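Local coordinates for outer surface protein (Bacillus cereus ATCC 14579, PDB 1X7F) that is uncharacterised but is probably a 6-phospho-N-acetylmuramidase, a glycosidase acting on 6-phosphorylated N-acetylmuramic acid sugars, at residues I198-I211 / I244-E258. Numbering follows the deposited sequence.
Sequences IRSAAFITSHVANI and IDDVIIGNAYASEEE
Phe-203 lies beside Ile-248 in a parallel pairing between strands 201-204 and 246-249, the last two strands, in chain order, of a TIM-type beta/alpha barrel, and the pair illustrates how such neighbours are joined. Ile-204 N donates to Ile-248 O at 2.8 Å, and Gly-250 N donates in turn to Ile-204 O. The Phe-203 ring crosses the Ile-248 side chain obliquely, CE2 lying 3.6 Å from Ile-248 CG2. On the other face, Ile-204 CD1 meets Val-247 CG1 at 3.6 Å, the two side chains crossing at about a right angle against Leu-238 and Trp-239 of helix 231-240. At the N-terminal end, Arg-199 NE meets Asp-246 OD2 at 3.3 Å, on the syn side but 34° out of the carboxylate plane; Arg-57 also bridges OD2. Past the strands, Ile-211 and Asn-210 face Ala-252 in a classic beta bulge: Ile-211 N donates to Ala-252 O at 2.7 Å, the Asn-210 N bond is weak, and Ala-252 N donates to Ile-211 O. Glu-258, extended beyond CG, accepts His-207 N on the syn lone pair of OE2 at 2.9 Å. A capping box positions this carboxylate: Glu-258 N donates to Ser-255 OG, and Ser-255 N to Glu-258 OE1 at 3.1 Å.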
loop_
_atom_site.group_PDB
_atom_site.type_symbol
_atom_site.label_atom_id
_atom_site.label_comp_id
_atom_site.label_asym_id
_atom_site.label_seq_id
_atom_site.Cartn_x
_atom_site.Cartn_y
_atom_site.Cartn_z
ATOM N N ILE A 198 -15.349 -5.955 4.178
ATOM C CA ILE A 198 -14.433 -6.375 5.241
ATOM C C ILE A 198 -13.031 -5.791 5.042
ATOM O O ILE A 198 -12.474 -5.826 3.950
ATOM C CB ILE A 198 -14.447 -7.928 5.400
ATOM C CG1 ILE A 198 -15.770 -8.351 6.050
ATOM C CG2 ILE A 198 -13.253 -8.442 6.233
ATOM C CD1 ILE A 198 -16.256 -9.699 5.638
ATOM N N ARG A 199 -12.504 -5.217 6.117
ATOM C CA ARG A 199 -11.183 -4.605 6.180
ATOM C C ARG A 199 -10.107 -5.538 5.640
ATOM O O ARG A 199 -10.007 -6.686 6.076
ATOM C CB ARG A 199 -10.901 -4.332 7.643
ATOM C CG ARG A 199 -10.105 -3.113 7.958
ATOM C CD ARG A 199 -10.116 -2.827 9.448
ATOM N NE ARG A 199 -8.758 -2.605 9.918
ATOM C CZ ARG A 199 -8.331 -2.837 11.149
ATOM N NH1 ARG A 199 -9.154 -3.318 12.085
ATOM N NH2 ARG A 199 -7.063 -2.587 11.440
ATOM N N SER A 200 -9.311 -5.050 4.696
ATOM C CA SER A 200 -8.254 -5.860 4.098
ATOM C C SER A 200 -6.879 -5.292 4.398
ATOM O O SER A 200 -6.734 -4.106 4.699
ATOM C CB SER A 200 -8.446 -5.984 2.588
ATOM O OG SER A 200 -8.444 -4.708 1.983
ATOM N N ALA A 201 -5.877 -6.158 4.315
ATOM C CA ALA A 201 -4.492 -5.774 4.498
ATOM C C ALA A 201 -3.593 -6.695 3.656
ATOM O O ALA A 201 -3.951 -7.837 3.362
ATOM C CB ALA A 201 -4.113 -5.845 6.002
ATOM N N ALA A 202 -2.434 -6.175 3.265
ATOM C CA ALA A 202 -1.400 -6.967 2.601
ATOM C C ALA A 202 -0.034 -6.526 3.124
ATOM O O ALA A 202 0.092 -5.478 3.795
ATOM C CB ALA A 202 -1.470 -6.799 1.061
ATOM N N PHE A 203 0.979 -7.307 2.767
ATOM C CA PHE A 203 2.347 -7.123 3.251
ATOM C C PHE A 203 3.284 -6.554 2.198
ATOM O O PHE A 203 3.232 -6.929 1.017
ATOM C CB PHE A 203 2.918 -8.463 3.702
ATOM C CG PHE A 203 2.381 -8.955 5.023
ATOM C CD1 PHE A 203 1.434 -9.984 5.069
ATOM C CD2 PHE A 203 2.848 -8.420 6.224
ATOM C CE1 PHE A 203 0.979 -10.474 6.294
ATOM C CE2 PHE A 203 2.393 -8.896 7.440
ATOM C CZ PHE A 203 1.452 -9.920 7.473
ATOM N N ILE A 204 4.147 -5.649 2.643
ATOM C CA ILE A 204 5.250 -5.156 1.832
ATOM C C ILE A 204 6.568 -5.505 2.517
ATOM O O ILE A 204 6.604 -5.844 3.705
ATOM C CB ILE A 204 5.137 -3.626 1.605
ATOM C CG1 ILE A 204 5.311 -2.843 2.922
ATOM C CG2 ILE A 204 3.845 -3.291 0.859
ATOM C CD1 ILE A 204 5.304 -1.330 2.744
ATOM N N THR A 205 7.657 -5.425 1.766
ATOM C CA THR A 205 8.946 -5.838 2.285
ATOM C C THR A 205 9.954 -4.696 2.373
ATOM O O THR A 205 10.089 -3.871 1.457
ATOM C CB THR A 205 9.491 -7.020 1.465
ATOM O OG1 THR A 205 10.660 -7.557 2.100
ATOM C CG2 THR A 205 9.971 -6.576 0.082
ATOM N N SER A 206 10.640 -4.657 3.505
ATOM C CA SER A 206 11.763 -3.767 3.726
ATOM C C SER A 206 13.030 -4.338 3.085
ATOM O O SER A 206 13.209 -5.564 2.993
ATOM C CB SER A 206 11.955 -3.562 5.225
ATOM O OG SER A 206 13.230 -3.034 5.526
ATOM N N HIS A 207 13.907 -3.441 2.641
ATOM C CA HIS A 207 15.182 -3.835 2.044
ATOM C C HIS A 207 16.345 -3.715 3.036
ATOM O O HIS A 207 17.496 -3.986 2.692
ATOM C CB HIS A 207 15.413 -3.061 0.736
ATOM C CG HIS A 207 14.313 -3.268 -0.256
ATOM N ND1 HIS A 207 14.005 -4.512 -0.777
ATOM C CD2 HIS A 207 13.395 -2.411 -0.762
ATOM C CE1 HIS A 207 12.978 -4.401 -1.598
ATOM N NE2 HIS A 207 12.582 -3.139 -1.596
ATOM N N VAL A 208 16.018 -3.341 4.273
ATOM C CA VAL A 208 16.987 -3.257 5.354
ATOM C C VAL A 208 16.748 -4.402 6.350
ATOM O O VAL A 208 17.696 -5.051 6.783
ATOM C CB VAL A 208 16.920 -1.869 6.067
ATOM C CG1 VAL A 208 17.946 -1.767 7.170
ATOM C CG2 VAL A 208 17.125 -0.729 5.058
ATOM N N ALA A 209 15.477 -4.633 6.692
ATOM C CA ALA A 209 15.059 -5.670 7.637
ATOM C C ALA A 209 15.702 -7.041 7.387
ATOM O O ALA A 209 15.793 -7.496 6.241
ATOM C CB ALA A 209 13.540 -5.786 7.642
ATOM N N ASN A 210 16.144 -7.683 8.470
ATOM C CA ASN A 210 16.825 -8.983 8.418
ATOM C C ASN A 210 16.079 -10.153 9.052
ATOM O O ASN A 210 16.533 -11.286 8.960
ATOM C CB ASN A 210 18.223 -8.868 9.045
ATOM C CG ASN A 210 19.196 -8.165 8.129
ATOM O OD1 ASN A 210 19.125 -8.321 6.903
ATOM N ND2 ASN A 210 20.097 -7.378 8.701
ATOM N N ILE A 211 14.942 -9.871 9.693
ATOM C CA ILE A 211 14.201 -10.879 10.457
ATOM C C ILE A 211 12.878 -11.256 9.796
ATOM O O ILE A 211 12.091 -10.393 9.420
ATOM C CB ILE A 211 13.955 -10.402 11.927
ATOM C CG1 ILE A 211 15.281 -10.095 12.630
ATOM C CG2 ILE A 211 13.153 -11.452 12.715
ATOM C CD1 ILE A 211 15.127 -9.234 13.890
ATOM N N ILE A 244 -7.130 -2.432 -0.816
ATOM C CA ILE A 244 -6.337 -2.713 0.372
ATOM C C ILE A 244 -6.435 -1.510 1.278
ATOM O O ILE A 244 -6.220 -0.383 0.836
ATOM C CB ILE A 244 -4.843 -3.049 0.007
ATOM C CG1 ILE A 244 -4.741 -4.316 -0.867
ATOM C CG2 ILE A 244 -3.964 -3.208 1.269
ATOM C CD1 ILE A 244 -5.207 -5.652 -0.163
ATOM N N ASP A 245 -6.793 -1.755 2.536
ATOM C CA ASP A 245 -6.874 -0.703 3.542
ATOM C C ASP A 245 -5.565 -0.529 4.301
ATOM O O ASP A 245 -5.066 0.585 4.421
ATOM C CB ASP A 245 -8.019 -0.992 4.524
ATOM C CG ASP A 245 -9.317 -1.288 3.813
ATOM O OD1 ASP A 245 -9.708 -0.502 2.921
ATOM O OD2 ASP A 245 -10.013 -2.288 4.059
ATOM N N ASP A 246 -5.015 -1.631 4.810
ATOM C CA ASP A 246 -3.839 -1.571 5.679
ATOM C C ASP A 246 -2.584 -2.117 5.001
ATOM O O ASP A 246 -2.619 -3.164 4.352
ATOM C CB ASP A 246 -4.116 -2.303 7.011
ATOM C CG ASP A 246 -5.245 -1.662 7.812
ATOM O OD1 ASP A 246 -5.761 -0.600 7.387
ATOM O OD2 ASP A 246 -5.684 -2.127 8.886
ATOM N N VAL A 247 -1.476 -1.399 5.156
ATOM C CA VAL A 247 -0.210 -1.817 4.562
ATOM C C VAL A 247 0.759 -2.175 5.694
ATOM O O VAL A 247 1.067 -1.343 6.543
ATOM C CB VAL A 247 0.352 -0.730 3.585
ATOM C CG1 VAL A 247 1.768 -1.060 3.135
ATOM C CG2 VAL A 247 -0.563 -0.577 2.373
ATOM N N ILE A 248 1.208 -3.433 5.719
ATOM C CA ILE A 248 2.048 -3.932 6.812
ATOM C C ILE A 248 3.412 -4.348 6.279
ATOM O O ILE A 248 3.491 -5.107 5.321
ATOM C CB ILE A 248 1.360 -5.141 7.557
ATOM C CG1 ILE A 248 -0.086 -4.798 7.953
ATOM C CG2 ILE A 248 2.160 -5.545 8.791
ATOM C CD1 ILE A 248 -0.945 -6.011 8.364
ATOM N N ILE A 249 4.487 -3.856 6.898
ATOM C CA ILE A 249 5.835 -4.374 6.614
ATOM C C ILE A 249 5.979 -5.775 7.219
ATOM O O ILE A 249 5.835 -5.944 8.432
ATOM C CB ILE A 249 6.926 -3.427 7.182
ATOM C CG1 ILE A 249 6.624 -1.972 6.789
ATOM C CG2 ILE A 249 8.331 -3.905 6.749
ATOM C CD1 ILE A 249 7.533 -0.954 7.409
ATOM N N GLY A 250 6.273 -6.760 6.366
ATOM C CA GLY A 250 6.295 -8.167 6.741
ATOM C C GLY A 250 7.549 -8.622 7.456
ATOM O O GLY A 250 7.487 -9.519 8.290
ATOM N N ASN A 251 8.690 -8.022 7.125
ATOM C CA ASN A 251 9.947 -8.299 7.841
ATOM C C ASN A 251 10.314 -7.204 8.860
ATOM O O ASN A 251 9.772 -6.106 8.803
ATOM C CB ASN A 251 11.125 -8.639 6.868
ATOM C CG ASN A 251 11.216 -7.694 5.641
ATOM O OD1 ASN A 251 12.075 -7.877 4.772
ATOM N ND2 ASN A 251 10.347 -6.702 5.572
ATOM N N ALA A 252 11.240 -7.506 9.776
ATOM C CA ALA A 252 11.698 -6.546 10.812
ATOM C C ALA A 252 13.225 -6.508 10.833
ATOM O O ALA A 252 13.849 -7.522 10.557
ATOM C CB ALA A 252 11.162 -6.951 12.197
ATOM N N TYR A 253 13.858 -5.375 11.149
ATOM C CA TYR A 253 13.227 -4.088 11.439
ATOM C C TYR A 253 13.430 -3.215 10.225
ATOM O O TYR A 253 14.554 -3.138 9.700
ATOM C CB TYR A 253 13.940 -3.413 12.619
ATOM C CG TYR A 253 13.893 -4.206 13.896
ATOM C CD1 TYR A 253 15.047 -4.794 14.435
ATOM C CD2 TYR A 253 12.685 -4.394 14.561
ATOM C CE1 TYR A 253 14.983 -5.538 15.615
ATOM C CE2 TYR A 253 12.611 -5.127 15.725
ATOM C CZ TYR A 253 13.751 -5.691 16.249
ATOM O OH TYR A 253 13.626 -6.408 17.410
ATOM N N ALA A 254 12.370 -2.541 9.782
ATOM C CA ALA A 254 12.517 -1.526 8.749
ATOM C C ALA A 254 13.375 -0.413 9.339
ATOM O O ALA A 254 13.331 -0.167 10.550
ATOM C CB ALA A 254 11.143 -0.991 8.295
ATOM N N SER A 255 14.178 0.236 8.497
ATOM C CA SER A 255 14.991 1.363 8.942
ATOM C C SER A 255 14.146 2.589 9.295
ATOM O O SER A 255 12.994 2.731 8.850
ATOM C CB SER A 255 16.024 1.742 7.884
ATOM O OG SER A 255 15.397 2.304 6.737
ATOM N N GLU A 256 14.732 3.477 10.095
ATOM C CA GLU A 256 14.137 4.775 10.372
ATOM C C GLU A 256 13.708 5.481 9.067
ATOM O O GLU A 256 12.585 5.997 8.975
ATOM C CB GLU A 256 15.104 5.633 11.196
ATOM C CG GLU A 256 14.632 7.057 11.476
ATOM C CD GLU A 256 13.451 7.160 12.439
ATOM O OE1 GLU A 256 12.779 8.214 12.423
ATOM O OE2 GLU A 256 13.196 6.217 13.221
ATOM N N GLU A 257 14.604 5.495 8.077
ATOM C CA GLU A 257 14.345 6.109 6.772
ATOM C C GLU A 257 13.130 5.482 6.069
ATOM O O GLU A 257 12.294 6.200 5.516
ATOM C CB GLU A 257 15.603 6.031 5.887
ATOM C CG GLU A 257 15.459 6.646 4.496
ATOM C CD GLU A 257 16.647 6.367 3.579
ATOM O OE1 GLU A 257 17.808 6.558 3.998
ATOM O OE2 GLU A 257 16.422 5.970 2.421
ATOM N N GLU A 258 13.035 4.149 6.098
ATOM C CA GLU A 258 11.893 3.434 5.489
ATOM C C GLU A 258 10.566 3.735 6.186
ATOM O O GLU A 258 9.558 3.976 5.522
ATOM C CB GLU A 258 12.131 1.923 5.448
ATOM C CG GLU A 258 13.155 1.475 4.414
ATOM C CD GLU A 258 13.390 -0.024 4.459
ATOM O OE1 GLU A 258 13.411 -0.594 5.578
ATOM O OE2 GLU A 258 13.549 -0.640 3.374
HETATM O O HOH W 1 -8.333 0.181 8.316
HETATM O O HOH W 2 16.679 -5.988 10.987
#